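Local coordinates for protein N-acetylneuraminic acid (Sialic acid) synthetase (Leptospira borgpetersenii serovar Hardjo-bovis, PDB 6NCS) that binds manganese in a TIM-barrel domain and is probably a sialic acid synthase, perhaps making N-acylneuraminate 9-phosphate, at residues A[38-43]-A[90-95]; A[45-50]-A[58-63]. All blocks are in the same frame, centred on the assembly; numbering follows the deposited sequence.

From the N terminus, the chain leaves strand 27-33, enters helix 40-52 and then returns through strand 57-62. Interaction 2 closes this short return, with 45-50 of the helix lying against 58-63 of the strand and seven residues between the two segments. Interaction 1 starts earlier, at 38-43, and closes only at 90-95 on helix 86-98, so its longer loop encloses interaction 2 entirely. Both contacts use helix 40-52, one joining it to helix 86-98 and the other to the barrel wall. Their centres are about 7 Å apart, and a salt bridge from R95 NH1 to D48 OD1, 2.8 Å, connects them directly.

Interaction 1 (A[38-43]-A[90-95]); sequences GDLNLA and LLLKER
The first turn of helix 40-52 faces the middle of helix 86-98, with A43 and L92 the closest backbone pair at 7.5 Å between their CA atoms. Three leucines and an alanine bridge that gap, and the segments bury 174 Å² between them without a hydrogen bond across. L40 makes the larger share on its segment, using both methyls. Its CG lies anti to the backbone N (chi1 -178°), and this brings the branched end nearer to helix 86-98 than the CB direction alone would suggest. There the fork divides its contacts: CD2 meets CD1 of L91 at 3.8 Å, the two side chains crossing at about a right angle, while CD1 lies 3.9 Å from CD2 of L92, a side chain running past it in the opposite direction. That same L92 methyl also reaches A43, CD2 to CB at 3.7 Å, and so it touches two residues one turn apart on the facing helix.

In the (beta/alpha)8 barrel of this NeuB-family protein, these helices come after strands 27-33 and 57-62, neighbours in the sheet, with two short helices between the second strand and helix 86-98. Their side chains fill the groove between them over the barrel wall. The inner end of the groove is buried: F60 of strand 57-62 and F84 touch both A43 and L92, and F103 of strand 102-107 also packs on L92. L91, by contrast, is exposed at the outer margin.

The start of helix 40-52 is secured by D39 at the N-cap. Its OD1 accepts from L42 N at 3.1 Å, at 155°. The donor stands well above the carboxylate plane. Backbone hydrogen bonding follows at once, A43 N donating to D39 O at 3.0 Å.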
ATOM      1  N   GLY A  38     -13.158 -17.813 -28.539  1.00 22.05           N
ATOM      2  CA  GLY A  38     -12.806 -18.062 -29.922  1.00 24.10           C
ATOM      3  C   GLY A  38     -13.596 -17.257 -30.927  1.00 25.48           C
ATOM      4  O   GLY A  38     -13.450 -17.489 -32.135  1.00 24.64           O
ATOM      5  N   ASP A  39     -14.453 -16.349 -30.467  1.00 24.10           N
ATOM      6  CA  ASP A  39     -15.223 -15.466 -31.338  1.00 23.91           C
ATOM      7  C   ASP A  39     -14.321 -14.303 -31.721  1.00 25.96           C
ATOM      8  O   ASP A  39     -13.996 -13.471 -30.874  1.00 22.88           O
ATOM      9  CB  ASP A  39     -16.480 -14.990 -30.609  1.00 26.03           C
ATOM     10  CG  ASP A  39     -17.375 -14.096 -31.463  1.00 33.76           C
ATOM     11  OD1 ASP A  39     -16.898 -13.460 -32.429  1.00 31.44           O
ATOM     12  OD2 ASP A  39     -18.577 -14.015 -31.144  1.00 33.80           O
ATOM     13  N   LEU A  40     -13.902 -14.247 -32.991  1.00 28.39           N
ATOM     14  CA  LEU A  40     -12.942 -13.221 -33.393  1.00 25.49           C
ATOM     15  C   LEU A  40     -13.543 -11.825 -33.294  1.00 20.63           C
ATOM     16  O   LEU A  40     -12.868 -10.886 -32.857  1.00 19.76           O
ATOM     17  CB  LEU A  40     -12.443 -13.484 -34.814  1.00 24.64           C
ATOM     18  CG  LEU A  40     -11.397 -12.507 -35.360  1.00 23.14           C
ATOM     19  CD1 LEU A  40     -10.200 -12.442 -34.448  1.00 30.66           C
ATOM     20  CD2 LEU A  40     -10.971 -12.937 -36.762  1.00 24.20           C
ATOM     21  N   ASN A  41     -14.799 -11.662 -33.716  1.00 23.85           N
ATOM     22  CA  ASN A  41     -15.434 -10.349 -33.620  1.00 21.73           C
ATOM     23  C   ASN A  41     -15.571  -9.899 -32.180  1.00 20.84           C
ATOM     24  O   ASN A  41     -15.485  -8.700 -31.893  1.00 22.75           O
ATOM     25  CB  ASN A  41     -16.800 -10.369 -34.299  1.00 27.84           C
ATOM     26  CG  ASN A  41     -16.685 -10.452 -35.792  1.00 27.09           C
ATOM     27  OD1 ASN A  41     -15.633 -10.142 -36.350  1.00 31.38           O
ATOM     28  ND2 ASN A  41     -17.755 -10.879 -36.458  1.00 28.86           N
ATOM     29  N   LEU A  42     -15.782 -10.839 -31.258  1.00 20.97           N
ATOM     30  CA  LEU A  42     -15.854 -10.469 -29.851  1.00 20.04           C
ATOM     31  C   LEU A  42     -14.491 -10.034 -29.337  1.00 20.04           C
ATOM     32  O   LEU A  42     -14.386  -9.057 -28.582  1.00 20.92           O
ATOM     33  CB  LEU A  42     -16.405 -11.636 -29.028  1.00 23.29           C
ATOM     34  CG  LEU A  42     -16.588 -11.386 -27.531  1.00 21.52           C
ATOM     35  CD1 LEU A  42     -17.395 -10.112 -27.282  1.00 20.20           C
ATOM     36  CD2 LEU A  42     -17.280 -12.593 -26.880  1.00 22.56           C
ATOM     37  N   ALA A  43     -13.432 -10.738 -29.747  1.00 18.49           N
ATOM     38  CA  ALA A  43     -12.085 -10.336 -29.354  1.00 19.72           C
ATOM     39  C   ALA A  43     -11.751  -8.945 -29.880  1.00 19.61           C
ATOM     40  O   ALA A  43     -11.120  -8.151 -29.180  1.00 17.00           O
ATOM     41  CB  ALA A  43     -11.063 -11.362 -29.853  1.00 17.09           C
ATOM     42  N   LEU A  90      -2.772 -11.786 -35.894  1.00 19.39           N
ATOM     43  CA  LEU A  90      -2.393 -10.665 -36.752  1.00 19.63           C
ATOM     44  C   LEU A  90      -3.509  -9.632 -36.848  1.00 25.09           C
ATOM     45  O   LEU A  90      -3.248  -8.425 -36.801  1.00 21.16           O
ATOM     46  CB  LEU A  90      -2.020 -11.158 -38.147  1.00 21.67           C
ATOM     47  CG  LEU A  90      -0.597 -11.666 -38.374  1.00 23.23           C
ATOM     48  CD1 LEU A  90      -0.470 -12.258 -39.759  1.00 31.17           C
ATOM     49  CD2 LEU A  90       0.419 -10.536 -38.167  1.00 27.72           C
ATOM     50  N   LEU A  91      -4.757 -10.087 -36.996  1.00 19.13           N
ATOM     51  CA  LEU A  91      -5.891  -9.166 -37.017  1.00 21.57           C
ATOM     52  C   LEU A  91      -6.066  -8.461 -35.675  1.00 19.73           C
ATOM     53  O   LEU A  91      -6.387  -7.269 -35.633  1.00 21.49           O
ATOM     54  CB  LEU A  91      -7.165  -9.918 -37.383  1.00 25.20           C
ATOM     55  CG  LEU A  91      -7.220 -10.435 -38.817  1.00 32.33           C
ATOM     56  CD1 LEU A  91      -8.415 -11.358 -39.008  1.00 31.89           C
ATOM     57  CD2 LEU A  91      -7.284  -9.247 -39.758  1.00 27.79           C
ATOM     58  N   LEU A  92      -5.873  -9.184 -34.569  1.00 16.09           N
ATOM     59  CA  LEU A  92      -5.975  -8.561 -33.251  1.00 14.73           C
ATOM     60  C   LEU A  92      -4.847  -7.562 -33.013  1.00 18.88           C
ATOM     61  O   LEU A  92      -5.074  -6.484 -32.450  1.00 17.81           O
ATOM     62  CB  LEU A  92      -5.974  -9.627 -32.158  1.00 16.10           C
ATOM     63  CG  LEU A  92      -7.163 -10.599 -32.210  1.00 16.98           C
ATOM     64  CD1 LEU A  92      -6.995 -11.687 -31.145  1.00 17.82           C
ATOM     65  CD2 LEU A  92      -8.483  -9.866 -32.024  1.00 20.66           C
ATOM     66  N   LYS A  93      -3.626  -7.897 -33.432  1.00 17.93           N
ATOM     67  CA  LYS A  93      -2.526  -6.945 -33.306  1.00 17.97           C
ATOM     68  C   LYS A  93      -2.789  -5.688 -34.135  1.00 20.01           C
ATOM     69  O   LYS A  93      -2.490  -4.567 -33.696  1.00 16.61           O
ATOM     70  CB  LYS A  93      -1.216  -7.614 -33.724  1.00 18.46           C
ATOM     71  CG  LYS A  93       0.027  -6.759 -33.527  1.00 19.34           C
ATOM     72  CD  LYS A  93       1.283  -7.617 -33.649  1.00 28.31           C
ATOM     73  CE  LYS A  93       2.559  -6.779 -33.597  1.00 34.03           C
ATOM     74  NZ  LYS A  93       2.765  -5.991 -34.835  1.00 32.73           N
ATOM     75  N   GLU A  94      -3.365  -5.857 -35.326  1.00 21.75           N
ATOM     76  CA  GLU A  94      -3.628  -4.713 -36.194  0.57 22.99           C
ATOM     77  C   GLU A  94      -4.682  -3.794 -35.588  1.00 23.13           C
ATOM     78  O   GLU A  94      -4.520  -2.566 -35.589  1.00 19.19           O
ATOM     79  CB  GLU A  94      -4.066  -5.197 -37.577  0.57 22.50           C
ATOM     80  CG  GLU A  94      -4.858  -4.170 -38.385  0.57 31.86           C
ATOM     81  CD  GLU A  94      -5.388  -4.731 -39.700  0.57 35.25           C
ATOM     82  OE1 GLU A  94      -4.685  -4.619 -40.727  0.57 35.12           O
ATOM     83  OE2 GLU A  94      -6.505  -5.293 -39.702  0.57 29.87           O
ATOM     84  N   ARG A  95      -5.767  -4.367 -35.068  1.00 20.93           N
ATOM     85  CA  ARG A  95      -6.789  -3.550 -34.416  1.00 23.64           C
ATOM     86  C   ARG A  95      -6.221  -2.843 -33.195  1.00 19.83           C
ATOM     87  O   ARG A  95      -6.554  -1.680 -32.928  1.00 20.75           O
ATOM     88  CB  ARG A  95      -7.990  -4.408 -34.014  1.00 22.46           C
ATOM     89  CG  ARG A  95      -9.040  -3.654 -33.185  1.00 19.58           C
ATOM     90  CD  ARG A  95      -9.795  -2.625 -34.020  1.00 33.14           C
ATOM     91  NE  ARG A  95     -10.550  -3.282 -35.072  1.00 35.65           N
ATOM     92  CZ  ARG A  95     -11.777  -3.768 -34.923  1.00 37.03           C
ATOM     93  NH1 ARG A  95     -12.405  -3.647 -33.763  1.00 31.63           N
ATOM     94  NH2 ARG A  95     -12.381  -4.372 -35.938  1.00 37.14           N
TER

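Interaction 2 (A[45-50]-A[58-63]); sequences RMIDEA and IKFQAY
Within the beta-alpha-beta unit of strand 27-33, helix 40-52 and strand 57-62, this contact lays the helix on the second strand. The axes of helix segment 45-50 and strand segment 58-62 approach to 9.8 Å and run nearly antiparallel, at 157°, as expected where the chain reverses between helix and strand. I58 is the main strand residue: its CB-CG1-CD1 arm is fully extended, chi1 (-177°) turning it from the backbone N and a trans chi2 continuing it, so that CD1 arrives at the helix. That single methyl reaches M46 O at 3.8 Å and A50 CB at 4.1 Å, bearing on backbone and side chain one turn apart. I47 crosses I58 at about a right angle, and its CG1 is 4.1 Å from I58 CD1. The same CG1 also meets F60 CZ at 4.0 Å, lying at the ring edge near the ring plane rather than over a face.

All five touching residues are buried, and the layer continues on both flanks: L92, R95 and S96 of helix 86-98 pack on I47, while A32 of strand 27-33 touches M46, I58 and F60. The carbonyl oxygen of M46 also accepts a hydrogen bond from the hydroxyl of Y232.

One turn apart on the helix, and taking no part in the strand contact, R45 NE donates to E49 OE2 at 2.9 Å, a nearly straight hydrogen bond within a salt bridge. OE2 lies in the guanidinium plane, but NE meets it from above the carboxylate plane.

The M46 side chain is about 8 Å from that of H231, a manganese ligand. Such an apolar layer between a helix and the following strand is common to parallel beta-alpha-beta units, here one of those forming the TIM barrel.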
ATOM      1  N   ARG A  45     -13.943  -6.561 -30.473  1.00 20.91           N
ATOM      2  CA  ARG A  45     -14.713  -5.665 -29.618  1.00 18.14           C
ATOM      3  C   ARG A  45     -14.033  -5.468 -28.271  1.00 17.06           C
ATOM      4  O   ARG A  45     -14.052  -4.365 -27.711  1.00 20.37           O
ATOM      5  CB  ARG A  45     -16.126  -6.219 -29.418  1.00 24.32           C
ATOM      6  CG  ARG A  45     -16.957  -5.440 -28.424  1.00 24.04           C
ATOM      7  CD  ARG A  45     -18.337  -6.053 -28.250  1.00 28.43           C
ATOM      8  NE  ARG A  45     -19.069  -5.404 -27.171  1.00 29.25           N
ATOM      9  CZ  ARG A  45     -20.131  -5.924 -26.571  1.00 37.25           C
ATOM     10  NH1 ARG A  45     -20.588  -7.117 -26.946  1.00 27.30           N
ATOM     11  NH2 ARG A  45     -20.731  -5.254 -25.597  1.00 34.34           N
ATOM     12  N   MET A  46     -13.425  -6.528 -27.734  1.00 16.52           N
ATOM     13  CA  MET A  46     -12.727  -6.399 -26.458  1.00 16.59           C
ATOM     14  C   MET A  46     -11.575  -5.411 -26.573  1.00 18.02           C
ATOM     15  O   MET A  46     -11.342  -4.603 -25.661  1.00 15.31           O
ATOM     16  CB  MET A  46     -12.238  -7.773 -25.991  1.00 15.31           C
ATOM     17  CG  MET A  46     -13.373  -8.735 -25.651  1.00 16.08           C
ATOM     18  SD  MET A  46     -12.767 -10.380 -25.181  1.00 21.12           S
ATOM     19  CE  MET A  46     -12.216 -10.069 -23.491  1.00 16.63           C
ATOM     20  N   ILE A  47     -10.866  -5.439 -27.705  1.00 17.18           N
ATOM     21  CA  ILE A  47      -9.783  -4.484 -27.932  1.00 18.61           C
ATOM     22  C   ILE A  47     -10.328  -3.062 -27.955  1.00 15.49           C
ATOM     23  O   ILE A  47      -9.791  -2.163 -27.294  1.00 15.31           O
ATOM     24  CB  ILE A  47      -9.045  -4.800 -29.241  1.00 15.45           C
ATOM     25  CG1 ILE A  47      -8.326  -6.149 -29.180  1.00 14.89           C
ATOM     26  CG2 ILE A  47      -8.059  -3.682 -29.561  1.00 17.59           C
ATOM     27  CD1 ILE A  47      -7.790  -6.593 -30.552  1.00 15.32           C
ATOM     28  N   ASP A  48     -11.375  -2.828 -28.756  1.00 15.95           N
ATOM     29  CA  ASP A  48     -11.964  -1.490 -28.846  1.00 17.80           C
ATOM     30  C   ASP A  48     -12.313  -0.939 -27.472  1.00 17.99           C
ATOM     31  O   ASP A  48     -11.974   0.204 -27.139  1.00 17.29           O
ATOM     32  CB  ASP A  48     -13.231  -1.513 -29.707  1.00 26.06           C
ATOM     33  CG  ASP A  48     -12.973  -1.904 -31.150  1.00 25.91           C
ATOM     34  OD1 ASP A  48     -11.806  -1.942 -31.587  1.00 23.65           O
ATOM     35  OD2 ASP A  48     -13.971  -2.175 -31.852  1.00 22.98           O
ATOM     36  N   GLU A  49     -13.002  -1.740 -26.652  1.00 16.05           N
ATOM     37  CA  GLU A  49     -13.497  -1.210 -25.392  1.00 18.04           C
ATOM     38  C   GLU A  49     -12.400  -1.121 -24.334  1.00 20.55           C
ATOM     39  O   GLU A  49     -12.482  -0.272 -23.434  1.00 16.89           O
ATOM     40  CB  GLU A  49     -14.688  -2.049 -24.919  1.00 21.08           C
ATOM     41  CG  GLU A  49     -15.810  -2.008 -25.954  1.00 21.79           C
ATOM     42  CD  GLU A  49     -17.162  -2.455 -25.433  1.00 30.99           C
ATOM     43  OE1 GLU A  49     -17.389  -2.407 -24.209  1.00 29.14           O
ATOM     44  OE2 GLU A  49     -18.013  -2.845 -26.263  1.00 28.93           O
ATOM     45  N   ALA A  50     -11.366  -1.964 -24.437  1.00 18.43           N
ATOM     46  CA  ALA A  50     -10.204  -1.824 -23.558  1.00 16.03           C
ATOM     47  C   ALA A  50      -9.422  -0.565 -23.888  1.00 15.27           C
ATOM     48  O   ALA A  50      -8.884   0.097 -22.989  1.00 14.52           O
ATOM     49  CB  ALA A  50      -9.290  -3.046 -23.675  1.00 13.26           C
ATOM     50  N   ILE A  58      -3.661  -4.977 -23.936  1.00 12.16           N
ATOM     51  CA  ILE A  58      -4.605  -6.087 -23.862  1.00 13.66           C
ATOM     52  C   ILE A  58      -3.866  -7.369 -24.238  1.00 12.27           C
ATOM     53  O   ILE A  58      -3.072  -7.392 -25.187  1.00 16.38           O
ATOM     54  CB  ILE A  58      -5.856  -5.849 -24.741  1.00 12.50           C
ATOM     55  CG1 ILE A  58      -6.863  -6.988 -24.583  1.00 13.06           C
ATOM     56  CG2 ILE A  58      -5.475  -5.619 -26.220  1.00 15.82           C
ATOM     57  CD1 ILE A  58      -8.247  -6.680 -25.137  1.00 15.96           C
ATOM     58  N   LYS A  59      -4.105  -8.427 -23.459  1.00 12.71           N
ATOM     59  CA  LYS A  59      -3.331  -9.657 -23.529  1.00 14.09           C
ATOM     60  C   LYS A  59      -4.241 -10.827 -23.889  1.00 15.13           C
ATOM     61  O   LYS A  59      -5.359 -10.935 -23.375  1.00 15.56           O
ATOM     62  CB  LYS A  59      -2.630  -9.932 -22.189  1.00 13.34           C
ATOM     63  CG  LYS A  59      -1.572 -11.019 -22.252  1.00 18.07           C
ATOM     64  CD  LYS A  59      -1.026 -11.330 -20.859  1.00 17.17           C
ATOM     65  CE  LYS A  59      -2.007 -12.198 -20.110  1.00 23.39           C
ATOM     66  NZ  LYS A  59      -2.383 -13.323 -21.034  1.00 29.35           N
ATOM     67  N   PHE A  60      -3.755 -11.703 -24.769  1.00 13.53           N
ATOM     68  CA  PHE A  60      -4.471 -12.903 -25.197  1.00 15.03           C
ATOM     69  C   PHE A  60      -3.635 -14.130 -24.823  1.00 23.26           C
ATOM     70  O   PHE A  60      -2.580 -14.012 -24.197  1.00 19.68           O
ATOM     71  CB  PHE A  60      -4.798 -12.821 -26.703  1.00 14.09           C
ATOM     72  CG  PHE A  60      -5.833 -11.764 -27.037  1.00 14.07           C
ATOM     73  CD1 PHE A  60      -7.179 -12.091 -27.118  1.00 16.40           C
ATOM     74  CD2 PHE A  60      -5.460 -10.440 -27.236  1.00 21.82           C
ATOM     75  CE1 PHE A  60      -8.144 -11.117 -27.402  1.00 19.28           C
ATOM     76  CE2 PHE A  60      -6.411  -9.458 -27.521  1.00 16.70           C
ATOM     77  CZ  PHE A  60      -7.755  -9.799 -27.609  1.00 19.39           C
ATOM     78  N   GLN A  61      -4.128 -15.323 -25.152  1.00 15.81           N
ATOM     79  CA  GLN A  61      -3.430 -16.567 -24.835  1.00 18.77           C
ATOM     80  C   GLN A  61      -3.225 -17.371 -26.110  1.00 19.43           C
ATOM     81  O   GLN A  61      -4.169 -17.552 -26.886  1.00 19.57           O
ATOM     82  CB  GLN A  61      -4.195 -17.412 -23.807  1.00 16.51           C
ATOM     83  CG  GLN A  61      -4.267 -16.728 -22.439  1.00 16.88           C
ATOM     84  CD  GLN A  61      -5.030 -17.526 -21.400  1.00 20.70           C
ATOM     85  OE1 GLN A  61      -5.288 -18.715 -21.568  1.00 21.65           O
ATOM     86  NE2 GLN A  61      -5.416 -16.854 -20.317  1.00 20.03           N
ATOM     87  N   ALA A  62      -2.001 -17.862 -26.303  1.00 16.09           N
ATOM     88  CA  ALA A  62      -1.599 -18.601 -27.500  1.00 16.89           C
ATOM     89  C   ALA A  62      -1.179 -20.004 -27.076  1.00 20.57           C
ATOM     90  O   ALA A  62      -0.108 -20.187 -26.482  1.00 17.61           O
ATOM     91  CB  ALA A  62      -0.461 -17.878 -28.224  1.00 17.23           C
ATOM     92  N   TYR A  63      -2.014 -21.000 -27.380  1.00 18.55           N
ATOM     93  CA  TYR A  63      -1.817 -22.315 -26.786  1.00 19.39           C
ATOM     94  C   TYR A  63      -2.406 -23.382 -27.689  1.00 20.69           C
ATOM     95  O   TYR A  63      -3.232 -23.101 -28.565  1.00 20.90           O
ATOM     96  CB  TYR A  63      -2.478 -22.411 -25.401  1.00 19.13           C
ATOM     97  CG  TYR A  63      -3.973 -22.238 -25.503  1.00 21.88           C
ATOM     98  CD1 TYR A  63      -4.533 -20.975 -25.643  1.00 20.90           C
ATOM     99  CD2 TYR A  63      -4.823 -23.338 -25.509  1.00 20.94           C
ATOM    100  CE1 TYR A  63      -5.903 -20.815 -25.786  1.00 18.83           C
ATOM    101  CE2 TYR A  63      -6.189 -23.185 -25.644  1.00 22.67           C
ATOM    102  CZ  TYR A  63      -6.721 -21.921 -25.776  1.00 19.92           C
ATOM    103  OH  TYR A  63      -8.081 -21.767 -25.915  1.00 23.09           O
TER